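Local coordinates for Alr1010 protein (Nostoc, PDB 3URG), which probably binds calcium, as a small cyanobacterial protein of the CcbP calcium-binding family, at residues A[45-56]-A[88-98]. Numbering follows the deposited sequence.
Sequences KEERAMGWYYYL and MAPDDECLKDM. With MNB (5-mercapto-2-nitro-benzoic acid), chain B.
Tyr53 OH donates a hydrogen bond of 2.7 Å to the backbone O of Ala89. The acceptor lies at the edge of the phenol ring, near its plane. The hydroxyl itself sits above the Ala89 carbonyl plane, 36° out of it, and so misses a lone pair. The Tyr53 ring reaches the loop because its CG is anti to the backbone N (chi1 -175°), which swings the ring out across the helix axis. There it is sandwiched. Asp91 CB makes a CH-pi contact over one face, 4.1 Å from the ring centroid. Met88 CG lies above the opposite face, toward the rim. Cys94 SG approaches the same ring obliquely, a sulfur-aromatic contact at 5.0 Å from the centroid.

The rest of the seam is apolar. Met98 SD rests against Tyr53 CA, 3.8 Å away, and further along the helix Met98 CG meets Leu56 CD1. Met88 is bent at chi2 and chi3, which brings its CE to 3.9 Å from Leu56 CB. Toward the start of the helix, Ala49 CB touches Cys94 SG at 3.8 Å, and Leu95 CD1 lies over Glu46 CA. Trp136 of helix 127-141 and Phe146 also pack on Met98.

The 5-mercapto-2-nitro-benzoic acid, the thionitrobenzoate half of Ellman's reagent, lies beside this seam, in a pocket made by Glu46, Met50, Tyr53, Asp91 and Cys94. Met50 CB touches its ring at C4 (3.5 Å). The ligand sulfur S5 is next to Cys94 SG, although the modelled S-S distance is doubtful. The contact thus joins helix 45-59 to the loop between strands 77-86 and 99-104. The bond to Ala89 and the packing by Asp91, Met88 and Cys94 fix the Tyr53 ring, and Cys94 SG, at the pocket's edge, is probably the site of a mixed disulfide.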
loop_
_atom_site.group_PDB
_atom_site.type_symbol
_atom_site.label_atom_id
_atom_site.label_comp_id
_atom_site.label_asym_id
_atom_site.label_seq_id
_atom_site.Cartn_x
_atom_site.Cartn_y
_atom_site.Cartn_z
ATOM N N LYS A 45 -8.786 -15.827 2.924
ATOM C CA LYS A 45 -7.720 -15.048 2.339
ATOM C C LYS A 45 -8.237 -14.008 1.346
ATOM O O LYS A 45 -7.833 -12.855 1.399
ATOM C CB LYS A 45 -6.728 -15.998 1.663
ATOM C CG LYS A 45 -5.527 -15.333 1.028
ATOM C CD LYS A 45 -4.701 -16.341 0.217
ATOM C CE LYS A 45 -4.005 -17.374 1.104
ATOM N NZ LYS A 45 -4.922 -18.404 1.681
ATOM N N GLU A 46 -9.132 -14.421 0.450
ATOM C CA GLU A 46 -9.649 -13.541 -0.601
ATOM C C GLU A 46 -10.418 -12.363 -0.026
ATOM O O GLU A 46 -10.325 -11.234 -0.537
ATOM C CB GLU A 46 -10.558 -14.316 -1.565
ATOM C CG GLU A 46 -9.868 -15.467 -2.277
ATOM C CD GLU A 46 -10.839 -16.349 -3.052
ATOM O OE1 GLU A 46 -11.804 -15.809 -3.641
ATOM O OE2 GLU A 46 -10.634 -17.584 -3.076
ATOM N N GLU A 47 -11.185 -12.627 1.031
ATOM C CA GLU A 47 -11.976 -11.588 1.698
ATOM C C GLU A 47 -11.086 -10.598 2.443
ATOM O O GLU A 47 -11.365 -9.394 2.460
ATOM C CB GLU A 47 -13.011 -12.214 2.649
ATOM C CG GLU A 47 -13.996 -13.147 1.948
ATOM C CD GLU A 47 -14.915 -13.879 2.916
ATOM O OE1 GLU A 47 -14.443 -14.313 3.993
ATOM O OE2 GLU A 47 -16.111 -14.016 2.595
ATOM N N ARG A 48 -10.015 -11.095 3.055
ATOM C CA ARG A 48 -9.098 -10.214 3.778
ATOM C C ARG A 48 -8.365 -9.319 2.772
ATOM O O ARG A 48 -8.262 -8.111 2.960
ATOM C CB ARG A 48 -8.095 -11.022 4.619
ATOM C CG ARG A 48 -8.698 -11.934 5.698
ATOM C CD ARG A 48 -7.578 -12.621 6.512
ATOM N NE ARG A 48 -7.559 -12.079 7.868
ATOM C CZ ARG A 48 -6.470 -11.906 8.602
ATOM N NH1 ARG A 48 -5.284 -12.228 8.113
ATOM N NH2 ARG A 48 -6.571 -11.408 9.830
ATOM N N ALA A 49 -7.864 -9.916 1.693
ATOM C CA ALA A 49 -7.252 -9.129 0.622
ATOM C C ALA A 49 -8.222 -8.089 0.072
ATOM O O ALA A 49 -7.849 -6.943 -0.136
ATOM C CB ALA A 49 -6.757 -10.050 -0.508
ATOM N N MET A 50 -9.460 -8.499 -0.188
ATOM C CA MET A 50 -10.447 -7.596 -0.778
ATOM C C MET A 50 -10.742 -6.415 0.148
ATOM O O MET A 50 -10.804 -5.265 -0.296
ATOM C CB MET A 50 -11.739 -8.342 -1.107
ATOM C CG MET A 50 -12.762 -7.512 -1.881
ATOM S SD MET A 50 -14.384 -8.319 -1.925
ATOM C CE MET A 50 -14.911 -8.141 -0.234
ATOM N N GLY A 51 -10.912 -6.698 1.433
ATOM C CA GLY A 51 -11.107 -5.642 2.412
ATOM C C GLY A 51 -10.012 -4.589 2.345
ATOM O O GLY A 51 -10.278 -3.381 2.346
ATOM N N TRP A 52 -8.764 -5.027 2.293
ATOM C CA TRP A 52 -7.665 -4.065 2.241
ATOM C C TRP A 52 -7.667 -3.287 0.924
ATOM O O TRP A 52 -7.360 -2.098 0.895
ATOM C CB TRP A 52 -6.321 -4.777 2.421
ATOM C CG TRP A 52 -5.880 -4.841 3.842
ATOM C CD1 TRP A 52 -5.987 -5.907 4.696
ATOM C CD2 TRP A 52 -5.271 -3.786 4.589
ATOM N NE1 TRP A 52 -5.461 -5.573 5.926
ATOM C CE2 TRP A 52 -5.024 -4.274 5.884
ATOM C CE3 TRP A 52 -4.910 -2.477 4.286
ATOM C CZ2 TRP A 52 -4.433 -3.493 6.872
ATOM C CZ3 TRP A 52 -4.329 -1.705 5.270
ATOM C CH2 TRP A 52 -4.089 -2.214 6.540
ATOM N N TYR A 53 -7.995 -3.968 -0.174
ATOM C CA TYR A 53 -7.972 -3.334 -1.490
ATOM C C TYR A 53 -8.976 -2.183 -1.539
ATOM O O TYR A 53 -8.638 -1.063 -1.932
ATOM C CB TYR A 53 -8.275 -4.356 -2.604
ATOM C CG TYR A 53 -8.155 -3.785 -4.006
ATOM C CD1 TYR A 53 -6.940 -3.818 -4.689
ATOM C CD2 TYR A 53 -9.248 -3.211 -4.644
ATOM C CE1 TYR A 53 -6.817 -3.301 -5.975
ATOM C CE2 TYR A 53 -9.130 -2.680 -5.939
ATOM C CZ TYR A 53 -7.916 -2.735 -6.590
ATOM O OH TYR A 53 -7.799 -2.222 -7.861
ATOM N N TYR A 54 -10.217 -2.470 -1.156
ATOM C CA TYR A 54 -11.266 -1.449 -1.105
ATOM C C TYR A 54 -10.972 -0.353 -0.091
ATOM O O TYR A 54 -11.256 0.821 -0.334
ATOM C CB TYR A 54 -12.639 -2.074 -0.796
ATOM C CG TYR A 54 -13.215 -2.883 -1.954
ATOM C CD1 TYR A 54 -12.948 -2.530 -3.269
ATOM C CD2 TYR A 54 -14.042 -3.987 -1.725
ATOM C CE1 TYR A 54 -13.468 -3.256 -4.331
ATOM C CE2 TYR A 54 -14.574 -4.719 -2.785
ATOM C CZ TYR A 54 -14.285 -4.346 -4.084
ATOM O OH TYR A 54 -14.805 -5.061 -5.144
ATOM N N TYR A 55 -10.422 -0.719 1.059
ATOM C CA TYR A 55 -10.107 0.308 2.045
ATOM C C TYR A 55 -9.096 1.310 1.466
ATOM O O TYR A 55 -9.311 2.519 1.511
ATOM C CB TYR A 55 -9.613 -0.295 3.367
ATOM C CG TYR A 55 -9.033 0.730 4.336
ATOM C CD1 TYR A 55 -9.858 1.543 5.116
ATOM C CD2 TYR A 55 -7.660 0.869 4.474
ATOM C CE1 TYR A 55 -9.317 2.471 6.011
ATOM C CE2 TYR A 55 -7.115 1.788 5.360
ATOM C CZ TYR A 55 -7.939 2.582 6.122
ATOM O OH TYR A 55 -7.356 3.485 6.991
ATOM N N LEU A 56 -8.019 0.811 0.905
ATOM C CA LEU A 56 -6.983 1.649 0.369
ATOM C C LEU A 56 -7.475 2.484 -0.802
ATOM O O LEU A 56 -7.220 3.657 -0.887
ATOM C CB LEU A 56 -5.792 0.807 -0.026
ATOM C CG LEU A 56 -4.956 0.227 1.094
ATOM C CD1 LEU A 56 -3.965 -0.706 0.610
ATOM C CD2 LEU A 56 -4.333 1.252 1.919
ATOM N N MET A 88 -5.107 2.448 -7.292
ATOM C CA MET A 88 -4.781 1.054 -7.064
ATOM C C MET A 88 -4.524 0.419 -8.416
ATOM O O MET A 88 -5.152 0.788 -9.406
ATOM C CB MET A 88 -5.931 0.323 -6.367
ATOM C CG MET A 88 -6.342 0.942 -5.033
ATOM S SD MET A 88 -4.947 1.075 -3.892
ATOM C CE MET A 88 -4.632 -0.636 -3.462
ATOM N N ALA A 89 -3.644 -0.537 -8.469
ATOM C CA ALA A 89 -3.451 -1.276 -9.670
ATOM C C ALA A 89 -4.661 -2.132 -9.852
ATOM O O ALA A 89 -5.281 -2.512 -8.913
ATOM C CB ALA A 89 -2.260 -2.097 -9.560
ATOM N N PRO A 90 -4.954 -2.513 -11.071
ATOM C CA PRO A 90 -6.064 -3.415 -11.268
ATOM C C PRO A 90 -5.779 -4.661 -10.470
ATOM O O PRO A 90 -4.661 -4.987 -10.175
ATOM C CB PRO A 90 -5.990 -3.718 -12.753
ATOM C CG PRO A 90 -4.622 -3.343 -13.156
ATOM C CD PRO A 90 -4.290 -2.195 -12.341
ATOM N N ASP A 91 -6.835 -5.290 -10.026
ATOM C CA ASP A 91 -6.782 -6.219 -8.898
ATOM C C ASP A 91 -6.285 -7.624 -9.253
ATOM O O ASP A 91 -6.656 -8.601 -8.598
ATOM C CB ASP A 91 -8.123 -6.269 -8.136
ATOM C CG ASP A 91 -9.304 -6.669 -9.018
ATOM O OD1 ASP A 91 -9.096 -7.040 -10.196
ATOM O OD2 ASP A 91 -10.452 -6.614 -8.514
ATOM N N ASP A 92 -5.428 -7.730 -10.266
ATOM C CA ASP A 92 -4.966 -9.049 -10.710
ATOM C C ASP A 92 -4.050 -9.775 -9.716
ATOM O O ASP A 92 -4.070 -11.003 -9.640
ATOM C CB ASP A 92 -4.332 -8.993 -12.109
ATOM C CG ASP A 92 -3.450 -7.778 -12.308
ATOM O OD1 ASP A 92 -3.886 -6.845 -13.020
ATOM O OD2 ASP A 92 -2.323 -7.758 -11.763
ATOM N N GLU A 93 -3.265 -9.025 -8.947
ATOM C CA GLU A 93 -2.344 -9.639 -7.988
ATOM C C GLU A 93 -2.755 -9.332 -6.544
ATOM O O GLU A 93 -1.949 -9.403 -5.611
ATOM C CB GLU A 93 -0.909 -9.185 -8.264
ATOM C CG GLU A 93 -0.442 -9.459 -9.696
ATOM N N CYS A 94 -4.033 -9.008 -6.377
ATOM C CA CYS A 94 -4.577 -8.605 -5.087
ATOM C C CYS A 94 -4.280 -9.586 -3.955
ATOM O O CYS A 94 -4.026 -9.170 -2.826
ATOM C CB CYS A 94 -6.085 -8.402 -5.202
ATOM S SG CYS A 94 -6.844 -7.870 -3.664
ATOM N N LEU A 95 -4.301 -10.882 -4.248
ATOM C CA LEU A 95 -4.134 -11.886 -3.195
ATOM C C LEU A 95 -2.738 -11.908 -2.566
ATOM O O LEU A 95 -2.553 -12.441 -1.467
ATOM C CB LEU A 95 -4.511 -13.279 -3.705
ATOM C CG LEU A 95 -5.851 -13.832 -3.224
ATOM C CD1 LEU A 95 -6.990 -12.888 -3.580
ATOM C CD2 LEU A 95 -6.090 -15.219 -3.807
ATOM N N LYS A 96 -1.759 -11.330 -3.252
ATOM C CA LYS A 96 -0.377 -11.380 -2.776
ATOM C C LYS A 96 0.060 -10.118 -2.021
ATOM O O LYS A 96 0.666 -10.189 -0.951
ATOM C CB LYS A 96 0.570 -11.626 -3.955
ATOM N N ASP A 97 -0.249 -8.961 -2.587
ATOM C CA ASP A 97 0.264 -7.705 -2.062
ATOM C C ASP A 97 -0.642 -6.601 -2.551
ATOM O O ASP A 97 -1.490 -6.840 -3.415
ATOM C CB ASP A 97 1.686 -7.479 -2.589
ATOM C CG ASP A 97 2.541 -6.661 -1.642
ATOM O OD1 ASP A 97 1.987 -5.850 -0.858
ATOM O OD2 ASP A 97 3.781 -6.821 -1.692
ATOM N N MET A 98 -0.468 -5.396 -2.001
ATOM C CA MET A 98 -1.216 -4.227 -2.455
ATOM C C MET A 98 -0.379 -3.413 -3.444
ATOM O O MET A 98 0.655 -2.866 -3.068
ATOM C CB MET A 98 -1.624 -3.352 -1.259
ATOM C CG MET A 98 -2.621 -4.067 -0.310
ATOM S SD MET A 98 -4.258 -4.188 -1.088
ATOM C CE MET A 98 -4.429 -5.934 -1.430
HETATM C C6 MNB B . -10.644 -9.174 -6.152
HETATM C C1 MNB B . -11.281 -10.358 -6.341
HETATM C C2 MNB B . -11.325 -11.302 -5.263
HETATM C C3 MNB B . -10.698 -10.983 -4.016
HETATM C C4 MNB B . -10.038 -9.757 -3.832
HETATM C C5 MNB B . -10.002 -8.863 -4.858
HETATM S S5 MNB B . -9.210 -7.313 -4.657
HETATM C C10 MNB B . -11.888 -10.573 -7.694
HETATM O O12 MNB B . -12.421 -11.618 -8.000
HETATM O O11 MNB B . -11.748 -9.606 -8.662
HETATM N N7 MNB B . -11.963 -12.588 -5.337
HETATM O O9 MNB B . -11.907 -13.385 -4.312
HETATM O O8 MNB B . -12.657 -12.950 -6.366
#